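Local coordinates for protein glycoside hydrolase family 43 (Halothermothrix orenii, PDB 4QQS) that has alpha-L-arabinofuranosidase activity and probably acts in xylan breakdown, as a thermostable five-bladed beta-propeller glycosidase, at residues Tyr19-Thr32 with Phe71-Met85. Residues are numbered along the deposited sequence; the frame is centred on the assembly and turned at random.
Sequences YVLKHESRYYLYAT and FWAPEVIFYNNKFYM. With NA (sodium ion), chain D.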
loop_
_atom_site.group_PDB
_atom_site.type_symbol
_atom_site.label_atom_id
_atom_site.label_comp_id
_atom_site.label_asym_id
_atom_site.label_seq_id
_atom_site.Cartn_x
_atom_site.Cartn_y
_atom_site.Cartn_z
ATOM N N TYR A 19 2.698 -3.535 3.986
ATOM C CA TYR A 19 3.520 -3.655 2.793
ATOM C C TYR A 19 4.558 -4.735 3.035
ATOM O O TYR A 19 5.338 -4.616 3.964
ATOM C CB TYR A 19 4.208 -2.322 2.483
ATOM C CG TYR A 19 5.045 -2.425 1.235
ATOM C CD1 TYR A 19 6.317 -2.957 1.294
ATOM C CD2 TYR A 19 4.557 -2.044 0.007
ATOM C CE1 TYR A 19 7.094 -3.095 0.183
ATOM C CE2 TYR A 19 5.351 -2.162 -1.139
ATOM C CZ TYR A 19 6.620 -2.696 -1.025
ATOM O OH TYR A 19 7.447 -2.842 -2.113
ATOM N N VAL A 20 4.598 -5.761 2.183
ATOM C CA VAL A 20 5.579 -6.826 2.309
ATOM C C VAL A 20 6.550 -6.803 1.156
ATOM O O VAL A 20 6.141 -6.785 -0.004
ATOM C CB VAL A 20 4.928 -8.210 2.419
ATOM C CG1 VAL A 20 5.978 -9.317 2.375
ATOM C CG2 VAL A 20 4.104 -8.286 3.688
ATOM N N LEU A 21 7.833 -6.846 1.499
ATOM C CA LEU A 21 8.905 -7.069 0.542
ATOM C C LEU A 21 9.575 -8.401 0.827
ATOM O O LEU A 21 9.942 -8.707 1.951
ATOM C CB LEU A 21 9.949 -5.961 0.623
ATOM C CG LEU A 21 11.071 -6.088 -0.415
ATOM C CD1 LEU A 21 10.536 -6.022 -1.860
ATOM C CD2 LEU A 21 12.113 -5.022 -0.184
ATOM N N LYS A 22 9.715 -9.208 -0.213
ATOM C CA LYS A 22 10.523 -10.426 -0.152
ATOM C C LYS A 22 11.941 -10.113 -0.599
ATOM O O LYS A 22 12.133 -9.520 -1.654
ATOM C CB LYS A 22 9.925 -11.510 -1.047
ATOM C CG LYS A 22 10.605 -12.858 -0.867
ATOM C CD LYS A 22 10.039 -13.922 -1.767
ATOM C CE LYS A 22 10.722 -15.241 -1.511
ATOM N NZ LYS A 22 10.231 -16.319 -2.416
ATOM N N HIS A 23 12.923 -10.492 0.221
ATOM C CA HIS A 23 14.326 -10.298 -0.121
ATOM C C HIS A 23 15.149 -11.447 0.451
ATOM O O HIS A 23 15.093 -11.710 1.647
ATOM C CB HIS A 23 14.866 -8.972 0.426
ATOM C CG HIS A 23 16.192 -8.600 -0.157
ATOM N ND1 HIS A 23 17.382 -8.698 0.533
ATOM C CD2 HIS A 23 16.511 -8.154 -1.395
ATOM C CE1 HIS A 23 18.373 -8.306 -0.249
ATOM N NE2 HIS A 23 17.871 -7.976 -1.425
ATOM N N GLU A 24 15.921 -12.119 -0.404
ATOM C CA GLU A 24 16.832 -13.190 0.013
ATOM C C GLU A 24 16.147 -14.189 0.948
ATOM O O GLU A 24 16.629 -14.507 2.025
ATOM C CB GLU A 24 18.126 -12.602 0.602
ATOM C CG GLU A 24 18.899 -11.811 -0.461
ATOM C CD GLU A 24 20.275 -11.336 -0.035
ATOM O OE1 GLU A 24 20.539 -11.249 1.184
ATOM O OE2 GLU A 24 21.088 -11.031 -0.938
ATOM N N SER A 25 14.982 -14.648 0.512
ATOM C CA SER A 25 14.238 -15.741 1.160
ATOM C C SER A 25 13.609 -15.357 2.505
ATOM O O SER A 25 13.176 -16.224 3.273
ATOM C CB SER A 25 15.108 -16.995 1.313
ATOM O OG SER A 25 15.566 -17.447 0.051
ATOM N N ARG A 26 13.540 -14.061 2.772
ATOM C CA ARG A 26 12.876 -13.561 3.958
ATOM C C ARG A 26 11.855 -12.516 3.521
ATOM O O ARG A 26 12.008 -11.873 2.481
ATOM C CB ARG A 26 13.886 -12.931 4.918
ATOM C CG ARG A 26 15.063 -13.808 5.286
ATOM C CD ARG A 26 14.647 -15.043 6.023
ATOM N NE ARG A 26 13.878 -14.753 7.226
ATOM C CZ ARG A 26 13.616 -15.643 8.180
ATOM N NH1 ARG A 26 14.077 -16.891 8.090
ATOM N NH2 ARG A 26 12.893 -15.277 9.232
ATOM N N TYR A 27 10.819 -12.368 4.333
ATOM C CA TYR A 27 9.778 -11.382 4.121
ATOM C C TYR A 27 9.830 -10.330 5.200
ATOM O O TYR A 27 9.977 -10.642 6.376
ATOM C CB TYR A 27 8.410 -12.051 4.135
ATOM C CG TYR A 27 8.224 -13.072 3.044
ATOM C CD1 TYR A 27 8.583 -14.394 3.234
ATOM C CD2 TYR A 27 7.705 -12.704 1.813
ATOM C CE1 TYR A 27 8.415 -15.336 2.236
ATOM C CE2 TYR A 27 7.516 -13.630 0.804
ATOM C CZ TYR A 27 7.884 -14.951 1.019
ATOM O OH TYR A 27 7.711 -15.918 0.050
ATOM N N TYR A 28 9.659 -9.087 4.769
ATOM C CA TYR A 28 9.687 -7.926 5.652
ATOM C C TYR A 28 8.395 -7.161 5.468
ATOM O O TYR A 28 8.074 -6.740 4.358
ATOM C CB TYR A 28 10.893 -7.034 5.339
ATOM C CG TYR A 28 12.172 -7.810 5.476
ATOM C CD1 TYR A 28 12.784 -7.948 6.711
ATOM C CD2 TYR A 28 12.746 -8.455 4.387
ATOM C CE1 TYR A 28 13.942 -8.680 6.856
ATOM C CE2 TYR A 28 13.900 -9.203 4.520
ATOM C CZ TYR A 28 14.502 -9.312 5.758
ATOM O OH TYR A 28 15.667 -10.053 5.890
ATOM N N LEU A 29 7.645 -7.039 6.557
ATOM C CA LEU A 29 6.394 -6.320 6.589
ATOM C C LEU A 29 6.607 -4.987 7.272
ATOM O O LEU A 29 7.113 -4.937 8.386
ATOM C CB LEU A 29 5.369 -7.140 7.377
ATOM C CG LEU A 29 4.127 -6.413 7.909
ATOM C CD1 LEU A 29 3.238 -6.136 6.762
ATOM C CD2 LEU A 29 3.397 -7.216 8.955
ATOM N N TYR A 30 6.207 -3.914 6.599
ATOM C CA TYR A 30 6.246 -2.559 7.127
ATOM C C TYR A 30 4.810 -2.066 7.127
ATOM O O TYR A 30 4.072 -2.349 6.192
ATOM C CB TYR A 30 7.108 -1.650 6.241
ATOM C CG TYR A 30 8.479 -2.201 5.918
ATOM C CD1 TYR A 30 8.661 -3.077 4.861
ATOM C CD2 TYR A 30 9.590 -1.858 6.672
ATOM C CE1 TYR A 30 9.897 -3.590 4.552
ATOM C CE2 TYR A 30 10.844 -2.370 6.363
ATOM C CZ TYR A 30 10.983 -3.241 5.299
ATOM O OH TYR A 30 12.198 -3.781 4.954
ATOM N N ALA A 31 4.396 -1.321 8.141
ATOM C CA ALA A 31 3.007 -0.895 8.234
ATOM C C ALA A 31 2.881 0.416 8.970
ATOM O O ALA A 31 3.746 0.785 9.770
ATOM C CB ALA A 31 2.160 -1.962 8.939
ATOM N N THR A 32 1.783 1.117 8.710
ATOM C CA THR A 32 1.323 2.166 9.616
ATOM C C THR A 32 1.195 1.532 11.000
ATOM O O THR A 32 0.574 0.481 11.155
ATOM C CB THR A 32 -0.022 2.725 9.152
ATOM O OG1 THR A 32 0.126 3.203 7.815
ATOM C CG2 THR A 32 -0.496 3.837 10.053
ATOM N N PHE A 71 2.506 9.527 10.668
ATOM C CA PHE A 71 3.419 8.689 9.893
ATOM C C PHE A 71 2.639 7.508 9.330
ATOM O O PHE A 71 2.224 6.627 10.091
ATOM C CB PHE A 71 4.587 8.211 10.775
ATOM C CG PHE A 71 5.597 9.285 11.063
ATOM C CD1 PHE A 71 5.399 10.200 12.094
ATOM C CD2 PHE A 71 6.748 9.405 10.298
ATOM C CE1 PHE A 71 6.322 11.192 12.331
ATOM C CE2 PHE A 71 7.666 10.403 10.547
ATOM C CZ PHE A 71 7.445 11.288 11.560
ATOM N N TRP A 72 2.419 7.508 8.011
ATOM C CA TRP A 72 1.558 6.522 7.367
ATOM C C TRP A 72 2.213 5.823 6.189
ATOM O O TRP A 72 2.985 6.418 5.426
ATOM C CB TRP A 72 0.263 7.159 6.823
ATOM C CG TRP A 72 -0.589 7.877 7.807
ATOM C CD1 TRP A 72 -0.591 7.750 9.166
ATOM C CD2 TRP A 72 -1.562 8.875 7.490
ATOM N NE1 TRP A 72 -1.511 8.621 9.716
ATOM C CE2 TRP A 72 -2.111 9.331 8.705
ATOM C CE3 TRP A 72 -2.018 9.430 6.297
ATOM C CZ2 TRP A 72 -3.099 10.316 8.755
ATOM C CZ3 TRP A 72 -2.992 10.414 6.352
ATOM C CH2 TRP A 72 -3.517 10.849 7.570
ATOM N N ALA A 73 1.807 4.566 6.030
ATOM C CA ALA A 73 1.880 3.780 4.789
ATOM C C ALA A 73 3.268 3.725 4.155
ATOM O O ALA A 73 3.484 4.215 3.042
ATOM C CB ALA A 73 0.813 4.244 3.798
ATOM N N PRO A 74 4.202 3.070 4.851
ATOM C CA PRO A 74 5.558 2.906 4.340
ATOM C C PRO A 74 5.616 1.829 3.267
ATOM O O PRO A 74 4.909 0.822 3.367
ATOM C CB PRO A 74 6.325 2.447 5.577
ATOM C CG PRO A 74 5.326 1.636 6.328
ATOM C CD PRO A 74 4.007 2.372 6.130
ATOM N N GLU A 75 6.471 2.017 2.274
ATOM C CA GLU A 75 6.725 0.976 1.284
ATOM C C GLU A 75 8.211 0.936 1.021
ATOM O O GLU A 75 8.864 1.977 1.005
ATOM C CB GLU A 75 5.997 1.247 -0.012
ATOM C CG GLU A 75 4.506 1.268 0.104
ATOM C CD GLU A 75 3.835 0.988 -1.255
ATOM O OE1 GLU A 75 4.533 0.704 -2.245
ATOM O OE2 GLU A 75 2.602 1.058 -1.348
ATOM N N VAL A 76 8.734 -0.268 0.817
ATOM C CA VAL A 76 10.162 -0.484 0.662
ATOM C C VAL A 76 10.472 -1.305 -0.588
ATOM O O VAL A 76 9.919 -2.387 -0.769
ATOM C CB VAL A 76 10.726 -1.194 1.907
ATOM C CG1 VAL A 76 12.212 -1.450 1.760
ATOM C CG2 VAL A 76 10.455 -0.368 3.159
ATOM N N ILE A 77 11.356 -0.777 -1.433
ATOM C CA ILE A 77 11.848 -1.497 -2.605
ATOM C C ILE A 77 13.345 -1.750 -2.486
ATOM O O ILE A 77 14.042 -1.048 -1.766
ATOM C CB ILE A 77 11.560 -0.743 -3.934
ATOM C CG1 ILE A 77 12.297 0.596 -4.006
ATOM C CG2 ILE A 77 10.060 -0.550 -4.097
ATOM C CD1 ILE A 77 12.187 1.295 -5.350
ATOM N N PHE A 78 13.813 -2.777 -3.184
ATOM C CA PHE A 78 15.237 -3.035 -3.337
ATOM C C PHE A 78 15.633 -2.577 -4.738
ATOM O O PHE A 78 15.172 -3.147 -5.728
ATOM C CB PHE A 78 15.527 -4.514 -3.136
ATOM C CG PHE A 78 16.982 -4.853 -3.190
ATOM C CD1 PHE A 78 17.826 -4.481 -2.166
ATOM C CD2 PHE A 78 17.507 -5.552 -4.266
ATOM C CE1 PHE A 78 19.163 -4.798 -2.216
ATOM C CE2 PHE A 78 18.845 -5.867 -4.313
ATOM C CZ PHE A 78 19.666 -5.485 -3.286
ATOM N N TYR A 79 16.450 -1.525 -4.807
ATOM C CA TYR A 79 16.732 -0.807 -6.060
ATOM C C TYR A 79 18.139 -0.296 -5.967
ATOM O O TYR A 79 18.509 0.249 -4.941
ATOM C CB TYR A 79 15.758 0.375 -6.213
ATOM C CG TYR A 79 15.924 1.268 -7.438
ATOM C CD1 TYR A 79 15.473 0.857 -8.688
ATOM C CD2 TYR A 79 16.481 2.537 -7.333
ATOM C CE1 TYR A 79 15.585 1.676 -9.794
ATOM C CE2 TYR A 79 16.605 3.358 -8.447
ATOM C CZ TYR A 79 16.153 2.922 -9.675
ATOM O OH TYR A 79 16.246 3.725 -10.792
ATOM N N ASN A 80 18.924 -0.488 -7.026
ATOM C CA ASN A 80 20.326 -0.094 -7.038
ATOM C C ASN A 80 21.057 -0.625 -5.803
ATOM O O ASN A 80 21.825 0.083 -5.148
ATOM C CB ASN A 80 20.446 1.422 -7.155
ATOM C CG ASN A 80 20.096 1.938 -8.551
ATOM O OD1 ASN A 80 20.001 1.179 -9.519
ATOM N ND2 ASN A 80 19.915 3.247 -8.656
ATOM N N ASN A 81 20.801 -1.891 -5.510
ATOM C CA ASN A 81 21.516 -2.628 -4.480
ATOM C C ASN A 81 21.360 -2.036 -3.082
ATOM O O ASN A 81 22.223 -2.233 -2.235
ATOM C CB ASN A 81 22.998 -2.774 -4.839
ATOM C CG ASN A 81 23.613 -4.014 -4.241
ATOM O OD1 ASN A 81 22.935 -5.030 -4.065
ATOM N ND2 ASN A 81 24.902 -3.944 -3.926
ATOM N N LYS A 82 20.261 -1.324 -2.838
ATOM C CA LYS A 82 19.920 -0.934 -1.471
ATOM C C LYS A 82 18.417 -0.831 -1.320
ATOM O O LYS A 82 17.682 -1.054 -2.272
ATOM C CB LYS A 82 20.625 0.347 -1.025
ATOM C CG LYS A 82 20.155 1.635 -1.637
ATOM C CD LYS A 82 20.992 2.765 -1.035
ATOM C CE LYS A 82 20.505 4.140 -1.416
ATOM N NZ LYS A 82 21.280 5.208 -0.726
ATOM N N PHE A 83 17.979 -0.527 -0.101
ATOM C CA PHE A 83 16.558 -0.433 0.201
ATOM C C PHE A 83 16.129 1.013 0.264
ATOM O O PHE A 83 16.774 1.826 0.912
ATOM C CB PHE A 83 16.237 -1.158 1.508
ATOM C CG PHE A 83 16.616 -2.603 1.476
ATOM C CD1 PHE A 83 17.903 -3.006 1.792
ATOM C CD2 PHE A 83 15.710 -3.558 1.058
ATOM C CE1 PHE A 83 18.263 -4.335 1.715
ATOM C CE2 PHE A 83 16.069 -4.892 0.990
ATOM C CZ PHE A 83 17.343 -5.271 1.319
ATOM N N TYR A 84 15.041 1.329 -0.427
ATOM C CA TYR A 84 14.443 2.657 -0.404
ATOM C C TYR A 84 13.045 2.559 0.179
ATOM O O TYR A 84 12.250 1.730 -0.243
ATOM C CB TYR A 84 14.345 3.258 -1.803
ATOM C CG TYR A 84 15.663 3.666 -2.402
ATOM C CD1 TYR A 84 16.444 2.760 -3.086
ATOM C CD2 TYR A 84 16.115 4.975 -2.303
ATOM C CE1 TYR A 84 17.635 3.130 -3.655
ATOM C CE2 TYR A 84 17.320 5.355 -2.865
ATOM C CZ TYR A 84 18.074 4.426 -3.543
ATOM O OH TYR A 84 19.272 4.774 -4.126
ATOM N N MET A 85 12.762 3.431 1.143
ATOM C CA MET A 85 11.459 3.522 1.769
ATOM C C MET A 85 10.804 4.849 1.417
ATOM O O MET A 85 11.399 5.903 1.589
ATOM C CB MET A 85 11.574 3.438 3.288
ATOM C CG MET A 85 10.221 3.497 4.003
ATOM S SD MET A 85 10.319 3.498 5.803
ATOM C CE MET A 85 10.819 1.812 6.136
HETATM NA NA NA D . 0.815 1.285 -0.295
HETATM O O HOH W 1 1.716 3.169 0.536
HETATM O O HOH W 2 -1.110 -0.228 -1.173
HETATM O O HOH W 3 1.578 -0.209 1.063
HETATM O O HOH W 4 0.127 2.936 -1.855
#
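Y19 reaches across the neighbouring strand from P74 O to V76 O, its ring over E75 and the amide N of V76. Its CB rests 3.3 Å from P74 O. With CG anti to the backbone N (chi1 -179°), the ring extends over the strand: CG faces E75 CA, CD1 the amide N of V76, and CE1 and CZ its carbonyl O. The E75 side chain crosses at about a right angle, CB over one ring face 3.8 Å from the centroid, CG by CD2 and OE1 by CE2, the carboxylate tilted only 28° from the ring plane. At the tip, OH donates to V76 O (2.9 Å) from above the carbonyl plane. A phenylalanine here would probably leave V76 O without its side-chain donor and the ring without the bond that fixes its tip.

E75 continues past the ring to bind the sodium ion through OE2 (2.1 Å), while OE1 is hydrogen-bonded to H128; H256 and four waters also ligate the metal. Next along the strand, V76 CG2 stands almost centrally over the Y30 ring, 3.5 Å from the centroid, and the Y30 hydroxyl bonds to P106 O. P74 packs its CG on Y30 CB (3.7 Å).

Toward the hairpin turns, H23 directs its edge at the face of F78, NE2 over the ring centre, and receives the edge of F83 on its own face. At the far end, A73 N donates to T32 OG1 (2.8 Å, 156°), which also bonds D17, the predicted proton acceptor.

The contact thus joins two adjacent propeller blades: hairpin 19-32 packs against innermost strand 72-79 and its partner 82-90, with strand 38-44 against Y30 and P74, strand 124-131 beyond A73 and I77, and strand 257-261 flanking Y19.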